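Long-range contacts in 6-phosphogluconate dehydrogenase, NAD-binding (PDB 3PEF), which is a beta-hydroxyacid dehydrogenase with succinic semialdehyde reductase activity that binds NADP+ and probably interconverts succinic semialdehyde and gamma-hydroxybutyrate: residues L9-S14 against G123-A128; M16-V21 against E38-L43; G179-C184 against M211-F216. The protein carries 2 engineered substitutions. One frame throughout, in Å; residues are numbered along the deposited sequence.

Interaction 1: residues L9-S14 against G123-A128. With NAP (NADP nicotinamide-adenine-dinucleotide phosphate), chain I.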
# COMPACT_ATOMS: atom_id res chain seq x y z
N LEU A 9 -15.60 -31.25 -8.21
CA LEU A 9 -16.48 -31.51 -7.09
C LEU A 9 -15.87 -31.01 -5.79
O LEU A 9 -15.85 -31.72 -4.77
CB LEU A 9 -16.81 -33.01 -7.01
CG LEU A 9 -17.39 -33.61 -8.29
CD1 LEU A 9 -17.59 -35.13 -8.15
CD2 LEU A 9 -18.72 -32.93 -8.65
N GLY A 10 -15.38 -29.78 -5.82
CA GLY A 10 -14.86 -29.19 -4.60
C GLY A 10 -15.99 -28.67 -3.73
O GLY A 10 -17.13 -29.10 -3.85
N ILE A 11 -15.66 -27.73 -2.85
CA ILE A 11 -16.65 -27.14 -1.96
C ILE A 11 -17.89 -26.69 -2.71
O ILE A 11 -19.00 -27.08 -2.34
CB ILE A 11 -16.04 -25.95 -1.18
CG1 ILE A 11 -14.99 -26.48 -0.19
CG2 ILE A 11 -17.16 -25.12 -0.51
CD1 ILE A 11 -14.17 -25.40 0.52
N MET A 12 -17.72 -25.90 -3.77
CA MET A 12 -18.87 -25.39 -4.54
C MET A 12 -19.47 -26.44 -5.48
O MET A 12 -20.69 -26.66 -5.50
CB MET A 12 -18.47 -24.14 -5.35
CG MET A 12 -17.90 -22.99 -4.50
SD MET A 12 -19.21 -22.27 -3.48
CE MET A 12 -20.14 -21.39 -4.74
N GLY A 13 -18.63 -27.08 -6.27
CA GLY A 13 -19.11 -28.03 -7.27
C GLY A 13 -19.92 -29.18 -6.67
O GLY A 13 -20.95 -29.56 -7.21
N SER A 14 -19.47 -29.74 -5.55
CA SER A 14 -20.16 -30.90 -4.98
C SER A 14 -21.56 -30.48 -4.53
O SER A 14 -22.54 -31.20 -4.74
CB SER A 14 -19.35 -31.52 -3.83
OG SER A 14 -19.16 -30.58 -2.78
N GLY A 123 -21.61 -15.84 -4.12
CA GLY A 123 -22.24 -16.60 -3.05
C GLY A 123 -21.37 -17.79 -2.69
O GLY A 123 -20.77 -18.39 -3.58
N SER A 124 -21.31 -18.14 -1.41
CA SER A 124 -20.31 -19.10 -0.94
C SER A 124 -20.91 -20.48 -0.67
O SER A 124 -21.86 -20.90 -1.34
CB SER A 124 -19.63 -18.56 0.33
OG SER A 124 -18.48 -19.31 0.66
N LYS A 125 -20.35 -21.19 0.30
CA LYS A 125 -20.73 -22.58 0.54
C LYS A 125 -22.22 -22.72 0.86
O LYS A 125 -22.91 -23.56 0.28
CB LYS A 125 -19.89 -23.18 1.67
CG LYS A 125 -20.20 -24.64 1.96
CD LYS A 125 -19.16 -25.23 2.95
CE LYS A 125 -19.44 -26.72 3.23
NZ LYS A 125 -18.52 -27.27 4.24
N LYS A 126 -22.73 -21.90 1.78
CA LYS A 126 -24.13 -22.00 2.20
C LYS A 126 -25.06 -21.70 1.03
O LYS A 126 -25.97 -22.48 0.77
CB LYS A 126 -24.44 -21.08 3.39
CG LYS A 126 -25.82 -21.31 3.99
CD LYS A 126 -26.27 -20.14 4.83
CE LYS A 126 -27.45 -20.50 5.71
NZ LYS A 126 -28.52 -21.24 4.98
N PRO A 127 -24.85 -20.58 0.33
CA PRO A 127 -25.68 -20.34 -0.85
C PRO A 127 -25.57 -21.43 -1.94
O PRO A 127 -26.55 -21.70 -2.63
CB PRO A 127 -25.16 -18.99 -1.38
CG PRO A 127 -24.72 -18.28 -0.14
CD PRO A 127 -24.11 -19.36 0.74
N ALA A 128 -24.39 -22.03 -2.10
CA ALA A 128 -24.26 -23.15 -3.04
C ALA A 128 -25.15 -24.32 -2.60
O ALA A 128 -25.81 -24.95 -3.42
CB ALA A 128 -22.82 -23.59 -3.15
PA NAP I . -12.17 -26.16 -3.84
O1A NAP I . -10.75 -26.04 -3.45
O2A NAP I . -13.04 -26.81 -2.84
O5B NAP I . -12.29 -26.94 -5.23
C5B NAP I . -11.34 -26.75 -6.25
C4B NAP I . -11.67 -27.75 -7.34
O4B NAP I . -10.76 -27.57 -8.40
C3B NAP I . -11.49 -29.19 -6.85
O3B NAP I . -12.49 -29.94 -7.51
C2B NAP I . -10.13 -29.56 -7.41
O2B NAP I . -9.93 -30.93 -7.63
C1B NAP I . -10.19 -28.81 -8.73
N9A NAP I . -8.85 -28.67 -9.32
C8A NAP I . -7.83 -27.88 -8.86
N7A NAP I . -6.76 -28.05 -9.67
C5A NAP I . -7.08 -28.94 -10.63
C6A NAP I . -6.37 -29.44 -11.70
N6A NAP I . -5.12 -29.05 -11.91
N1A NAP I . -6.96 -30.35 -12.54
C2A NAP I . -8.27 -30.75 -12.31
N3A NAP I . -8.98 -30.24 -11.25
C4A NAP I . -8.40 -29.34 -10.42
O3 NAP I . -12.68 -24.68 -4.12
PN NAP I . -14.13 -24.14 -4.48
O1N NAP I . -14.51 -23.09 -3.52
O2N NAP I . -15.07 -25.25 -4.73
O5D NAP I . -13.64 -23.46 -5.86
C5D NAP I . -14.20 -23.72 -7.12
C4D NAP I . -14.28 -22.37 -7.84
O4D NAP I . -15.34 -21.58 -7.36
C3D NAP I . -13.05 -21.53 -7.61
O3D NAP I . -12.80 -20.89 -8.85
C2D NAP I . -13.46 -20.53 -6.54
O2D NAP I . -12.72 -19.35 -6.66
C1D NAP I . -14.90 -20.30 -6.95
N1N NAP I . -15.84 -19.81 -5.92
C2N NAP I . -15.75 -20.23 -4.62
C3N NAP I . -16.67 -19.80 -3.68
C7N NAP I . -16.60 -20.30 -2.27
O7N NAP I . -17.21 -19.53 -1.29
N7N NAP I . -15.95 -21.43 -1.93
C4N NAP I . -17.71 -18.94 -4.05
C5N NAP I . -17.81 -18.54 -5.38
C6N NAP I . -16.88 -18.99 -6.31
P2B NAP I . -9.47 -31.92 -6.43
O1X NAP I . -8.86 -33.13 -7.12
O2X NAP I . -8.47 -31.21 -5.58
O3X NAP I . -10.66 -32.29 -5.60
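Met12 and Gly123, which touch each other, also border the nicotinamide ring of NADP+. One ring face carries the Met12 side chain, which runs over the C2N, C3N and C4N side of the ring. Its SD stands 3.5 Å from NAP C3N. Its CE stands 3.5 Å from NAP C4N, the carbon that exchanges hydride in nicotinamide coenzymes. Gly123 O comes to the rim at this same carbon, 3.1 Å from NAP C4N and somewhat toward the Met12 side. At the carboxamide, Ser124 OG donates to NAP O7N. The 2.3 Å between Ser124 OG and NAP O7N is very short, so the details of this bond are doubtful.

The Met12 chain is bent twice (chi2 -70°, chi3 -73°), which lays it flat on the ring and carries CE across to the other segment. There Met12 CE lies 3.3 Å from Gly123 O and 3.8 Å from Ala128 CB. Leu133 of strand 133-139 packs on both Met12 and Ala128.

The phosphates sit at the start of helix 11-22, as in a Rossmann fold with its glycine-rich GxGxxG turn of Gly8, Gly10 and Gly13. Ile11 N gives a nearly straight bond (176°) to NAP O2A at 2.8 Å, and Met12 N binds NAP O2N on the next phosphate. Ser14 N and Ser14 OG both donate to Gly10 O, from opposite faces of its carbonyl plane.

Away from the nicotinamide, Ile11 crosses Lys125 at about a right angle. Ile11 CG2 meets Lys125 CG at 3.9 Å, against the aliphatic part of the extended lysine.

Interaction 2: residues M16-V21 against E38-L43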
# COMPACT_ATOMS: atom_id res chain seq x y z
N MET A 16 -23.26 -27.82 -5.69
CA MET A 16 -24.04 -27.51 -6.89
C MET A 16 -24.55 -28.79 -7.57
O MET A 16 -25.73 -28.88 -7.94
CB MET A 16 -23.21 -26.65 -7.85
CG MET A 16 -22.85 -25.30 -7.23
SD MET A 16 -21.44 -24.52 -8.05
CE MET A 16 -22.26 -23.83 -9.48
N ALA A 17 -23.69 -29.78 -7.72
CA ALA A 17 -24.06 -31.03 -8.38
C ALA A 17 -25.16 -31.79 -7.62
O ALA A 17 -26.04 -32.40 -8.23
CB ALA A 17 -22.82 -31.93 -8.59
N LYS A 18 -25.09 -31.74 -6.29
CA LYS A 18 -26.07 -32.39 -5.42
C LYS A 18 -27.44 -31.81 -5.65
O LYS A 18 -28.44 -32.53 -5.61
CB LYS A 18 -25.71 -32.15 -3.95
CG LYS A 18 -25.71 -33.39 -3.08
CD LYS A 18 -24.31 -33.68 -2.56
CE LYS A 18 -24.14 -33.18 -1.13
NZ LYS A 18 -22.72 -33.27 -0.66
N ASN A 19 -27.49 -30.49 -5.84
CA ASN A 19 -28.74 -29.80 -6.14
C ASN A 19 -29.34 -30.27 -7.48
O ASN A 19 -30.55 -30.47 -7.58
CB ASN A 19 -28.55 -28.27 -6.08
CG ASN A 19 -28.55 -27.75 -4.64
OD1 ASN A 19 -29.05 -28.42 -3.75
ND2 ASN A 19 -27.98 -26.56 -4.42
N LEU A 20 -28.50 -30.49 -8.48
CA LEU A 20 -28.99 -31.05 -9.73
C LEU A 20 -29.50 -32.47 -9.49
O LEU A 20 -30.57 -32.84 -9.95
CB LEU A 20 -27.90 -31.04 -10.82
CG LEU A 20 -27.36 -29.68 -11.27
CD1 LEU A 20 -26.23 -29.84 -12.30
CD2 LEU A 20 -28.47 -28.81 -11.85
N VAL A 21 -28.74 -33.27 -8.75
CA VAL A 21 -29.19 -34.62 -8.41
C VAL A 21 -30.48 -34.61 -7.56
O VAL A 21 -31.42 -35.36 -7.84
CB VAL A 21 -28.08 -35.46 -7.74
CG1 VAL A 21 -28.64 -36.82 -7.32
CG2 VAL A 21 -26.89 -35.63 -8.69
N GLU A 38 -17.97 -39.79 -4.30
CA GLU A 38 -18.62 -40.93 -3.64
C GLU A 38 -20.03 -40.61 -3.12
O GLU A 38 -20.94 -41.44 -3.25
CB GLU A 38 -17.74 -41.50 -2.52
CG GLU A 38 -16.44 -42.10 -3.05
CD GLU A 38 -15.41 -42.41 -1.97
OE1 GLU A 38 -15.75 -42.37 -0.77
OE2 GLU A 38 -14.25 -42.70 -2.33
N GLU A 39 -20.21 -39.43 -2.55
CA GLU A 39 -21.50 -39.09 -1.96
C GLU A 39 -22.54 -38.93 -3.07
O GLU A 39 -23.65 -39.45 -2.99
CB GLU A 39 -21.40 -37.82 -1.13
CG GLU A 39 -22.70 -37.41 -0.47
CD GLU A 39 -22.55 -36.20 0.43
OE1 GLU A 39 -21.40 -35.80 0.71
OE2 GLU A 39 -23.58 -35.64 0.86
N LEU A 40 -22.16 -38.23 -4.13
CA LEU A 40 -23.05 -38.11 -5.28
C LEU A 40 -23.32 -39.47 -5.92
O LEU A 40 -24.45 -39.75 -6.33
CB LEU A 40 -22.48 -37.16 -6.31
CG LEU A 40 -22.55 -35.68 -5.93
CD1 LEU A 40 -21.44 -34.95 -6.64
CD2 LEU A 40 -23.91 -35.11 -6.29
N ALA A 41 -22.30 -40.32 -6.03
CA ALA A 41 -22.49 -41.63 -6.64
C ALA A 41 -23.59 -42.42 -5.91
O ALA A 41 -24.43 -43.06 -6.54
CB ALA A 41 -21.19 -42.41 -6.67
N ALA A 42 -23.57 -42.38 -4.58
CA ALA A 42 -24.56 -43.13 -3.82
C ALA A 42 -25.91 -42.48 -3.98
O ALA A 42 -26.94 -43.10 -3.74
CB ALA A 42 -24.18 -43.19 -2.35
N LEU A 43 -25.93 -41.22 -4.41
CA LEU A 43 -27.20 -40.54 -4.63
C LEU A 43 -27.75 -40.80 -6.03
O LEU A 43 -28.76 -40.22 -6.41
CB LEU A 43 -27.07 -39.04 -4.38
CG LEU A 43 -27.12 -38.56 -2.94
CD1 LEU A 43 -26.80 -37.08 -2.87
CD2 LEU A 43 -28.49 -38.84 -2.32
O HOH W 1 -20.54 -34.56 -1.85
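The axes of helix segments 16-21 and 38-42 run parallel, at an angle of 0° and 10.5 Å apart, and the CA atoms of Lys18 and Leu40 are the nearest pair. Leu40 fills the space between them. Its CD1 meets Ala17 CB at 3.9 Å. Its other methyl, Leu40 CD2, lies against the backbone at 3.6 Å from Lys18 N and also touches Val21 CG2. Further along, Val21 CG1 packs on Leu43 CB at 4.0 Å. Leu43 CD1 touches Lys18 CG at 3.9 Å.

Lys18 is bent at chi2 (116°) and chi3 (100°), both far from staggered values. This takes its chain over Leu40 toward the extended Glu39, which it crosses at about a right angle. Lys18 NZ and Glu39 OE2 form a salt bridge at 2.9 Å, though the hydrogen bond within it is weak. A water accepts from Lys18 NZ at 2.8 Å and donates weakly to Glu39 OE1 at 3.0 Å.

Both helices cover the same side of the Rossmann sheet. Ala17 also touches strand 3-7, and Val21 and Leu40 touch strand 26-30. The chemistry is thus split: Ala17, Val21 and Leu40 pack toward the sheet, Leu43 lies at the exposed margin, and a hydrated ion pair, probably of modest strength, bridges the helices on the outer side.

Interaction 3: residues G179-C184 against M211-F216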
# COMPACT_ATOMS: atom_id res chain seq x y z
N GLY A 179 -12.79 -8.69 -1.15
CA GLY A 179 -11.50 -8.97 -0.54
C GLY A 179 -10.96 -7.78 0.23
O GLY A 179 -10.49 -7.92 1.36
N GLY A 180 -11.01 -6.60 -0.39
CA GLY A 180 -10.59 -5.38 0.29
C GLY A 180 -11.43 -5.12 1.52
O GLY A 180 -10.91 -4.75 2.58
N MET A 181 -12.75 -5.30 1.40
CA MET A 181 -13.57 -5.02 2.58
C MET A 181 -13.33 -6.00 3.73
O MET A 181 -13.34 -5.59 4.88
CB MET A 181 -15.06 -4.74 2.26
CG MET A 181 -15.91 -5.87 1.80
SD MET A 181 -17.46 -5.21 1.08
CE MET A 181 -18.49 -5.05 2.54
N MET A 182 -13.05 -7.27 3.43
CA MET A 182 -12.65 -8.21 4.48
C MET A 182 -11.34 -7.74 5.16
O MET A 182 -11.23 -7.72 6.40
CB MET A 182 -12.51 -9.64 3.93
CG MET A 182 -12.07 -10.69 4.98
SD MET A 182 -13.24 -10.88 6.35
CE MET A 182 -14.61 -11.64 5.49
N ALA A 183 -10.37 -7.35 4.35
CA ALA A 183 -9.10 -6.87 4.88
C ALA A 183 -9.31 -5.66 5.80
O ALA A 183 -8.75 -5.59 6.89
CB ALA A 183 -8.14 -6.53 3.75
N CYS A 184 -10.15 -4.72 5.36
CA CYS A 184 -10.39 -3.52 6.14
C CYS A 184 -11.13 -3.86 7.43
O CYS A 184 -10.80 -3.35 8.49
CB CYS A 184 -11.18 -2.50 5.32
SG CYS A 184 -10.19 -1.80 3.99
N MET A 211 -22.98 0.61 7.06
CA MET A 211 -22.07 -0.37 6.52
C MET A 211 -22.56 -1.79 6.73
O MET A 211 -22.02 -2.72 6.14
CB MET A 211 -20.70 -0.24 7.18
CG MET A 211 -19.91 0.96 6.75
SD MET A 211 -18.29 0.83 7.54
CE MET A 211 -18.73 1.07 9.25
N ALA A 212 -23.55 -1.96 7.60
CA ALA A 212 -24.03 -3.31 7.94
C ALA A 212 -24.26 -4.17 6.71
O ALA A 212 -24.88 -3.73 5.74
CB ALA A 212 -25.31 -3.23 8.78
N ASN A 213 -23.78 -5.41 6.75
CA ASN A 213 -23.99 -6.34 5.63
C ASN A 213 -23.93 -7.77 6.14
O ASN A 213 -23.35 -8.02 7.19
CB ASN A 213 -22.99 -6.11 4.48
CG ASN A 213 -21.51 -6.33 4.88
OD1 ASN A 213 -21.01 -7.47 4.90
ND2 ASN A 213 -20.82 -5.25 5.20
N PRO A 214 -24.55 -8.71 5.41
CA PRO A 214 -24.55 -10.12 5.81
C PRO A 214 -23.14 -10.70 5.99
O PRO A 214 -22.93 -11.46 6.93
CB PRO A 214 -25.28 -10.82 4.65
CG PRO A 214 -26.14 -9.73 4.05
CD PRO A 214 -25.31 -8.48 4.17
N MET A 215 -22.19 -10.33 5.13
CA MET A 215 -20.81 -10.83 5.29
C MET A 215 -20.20 -10.43 6.64
O MET A 215 -19.68 -11.30 7.38
CB MET A 215 -19.89 -10.39 4.15
CG MET A 215 -18.48 -11.01 4.22
SD MET A 215 -17.37 -10.42 2.91
CE MET A 215 -17.04 -8.75 3.48
N PHE A 216 -20.25 -9.14 6.98
CA PHE A 216 -19.67 -8.69 8.25
C PHE A 216 -20.40 -9.40 9.38
O PHE A 216 -19.78 -9.80 10.37
CB PHE A 216 -19.79 -7.17 8.45
CG PHE A 216 -18.78 -6.35 7.68
CD1 PHE A 216 -18.71 -4.97 7.86
CD2 PHE A 216 -17.90 -6.95 6.76
CE1 PHE A 216 -17.79 -4.18 7.14
CE2 PHE A 216 -16.97 -6.19 6.05
CZ PHE A 216 -16.91 -4.79 6.25
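A capped helix start packs here on a long helix of the helical C-terminal part: Asn213, the N-cap of helix 214-224, meets Met181 of helix 166-194. The two side chains come from opposite directions, and Met181 CE stops 3.5 Å from Asn213 ND2.

The Asn213 amide is gripped at both ends. Its OD1 accepts from Phe216 N at 2.8 Å, which is the capping bond. The N-H comes in from well above the plane of the amide carbonyl. Asn213 ND2 donates to Met211 O at 3.0 Å, nearly along the C=O axis. The two bonds fix the rotation of the amide and tie the preceding loop to the helix start. They also set Asn213 ND2 3.3 Å above one face of the Phe216 ring, offset toward its rim.

Three methionines make up most of the remaining packing. Met181 CG meets Met215 CE at 3.5 Å. Bent at chi3, the Met181 chain then turns its own methyl to the Phe216 ring, with Met181 CE 4.0 Å from Phe216 CE2. On the other branch of the contact, Met182 is bent at chi2 and chi3. This brings Met182 CE to 4.0 Å from Met215 SD.

All five touching residues are buried. The ring of Phe216 also stacks on Phe185, and Phe278 touches both Met182 and Met215. A second subunit joins the packing: its Met211 lies on Met181, and its Met181 on Met211. Helix 166-194 also holds Lys171, the predicted active-site residue. Such packing of helices within the chain and across a subunit interface fits the all-helical C-terminal domain of the beta-hydroxyacid dehydrogenase family.

Following the chain from the N terminus, helix 11-22 serves both of the first two contacts. Interaction 2 closes the shorter loop, bringing 38-43 back beside 16-21 around strand 26-30. It is nested inside the much longer loop closed by interaction 1, where 123-128 returns to 9-14 at the coenzyme. These two contacts touch: Leu9 packs on Leu40 and Ala17, and Ala128 O lies beside Asn19 ND2. Together they tie helices within the Rossmann domain. Interaction 3 follows in series, joining helices 166-194 and 214-224 of the C-terminal part. Its centre is about 20 Å from that of interaction 1 and about 32 Å from that of interaction 2.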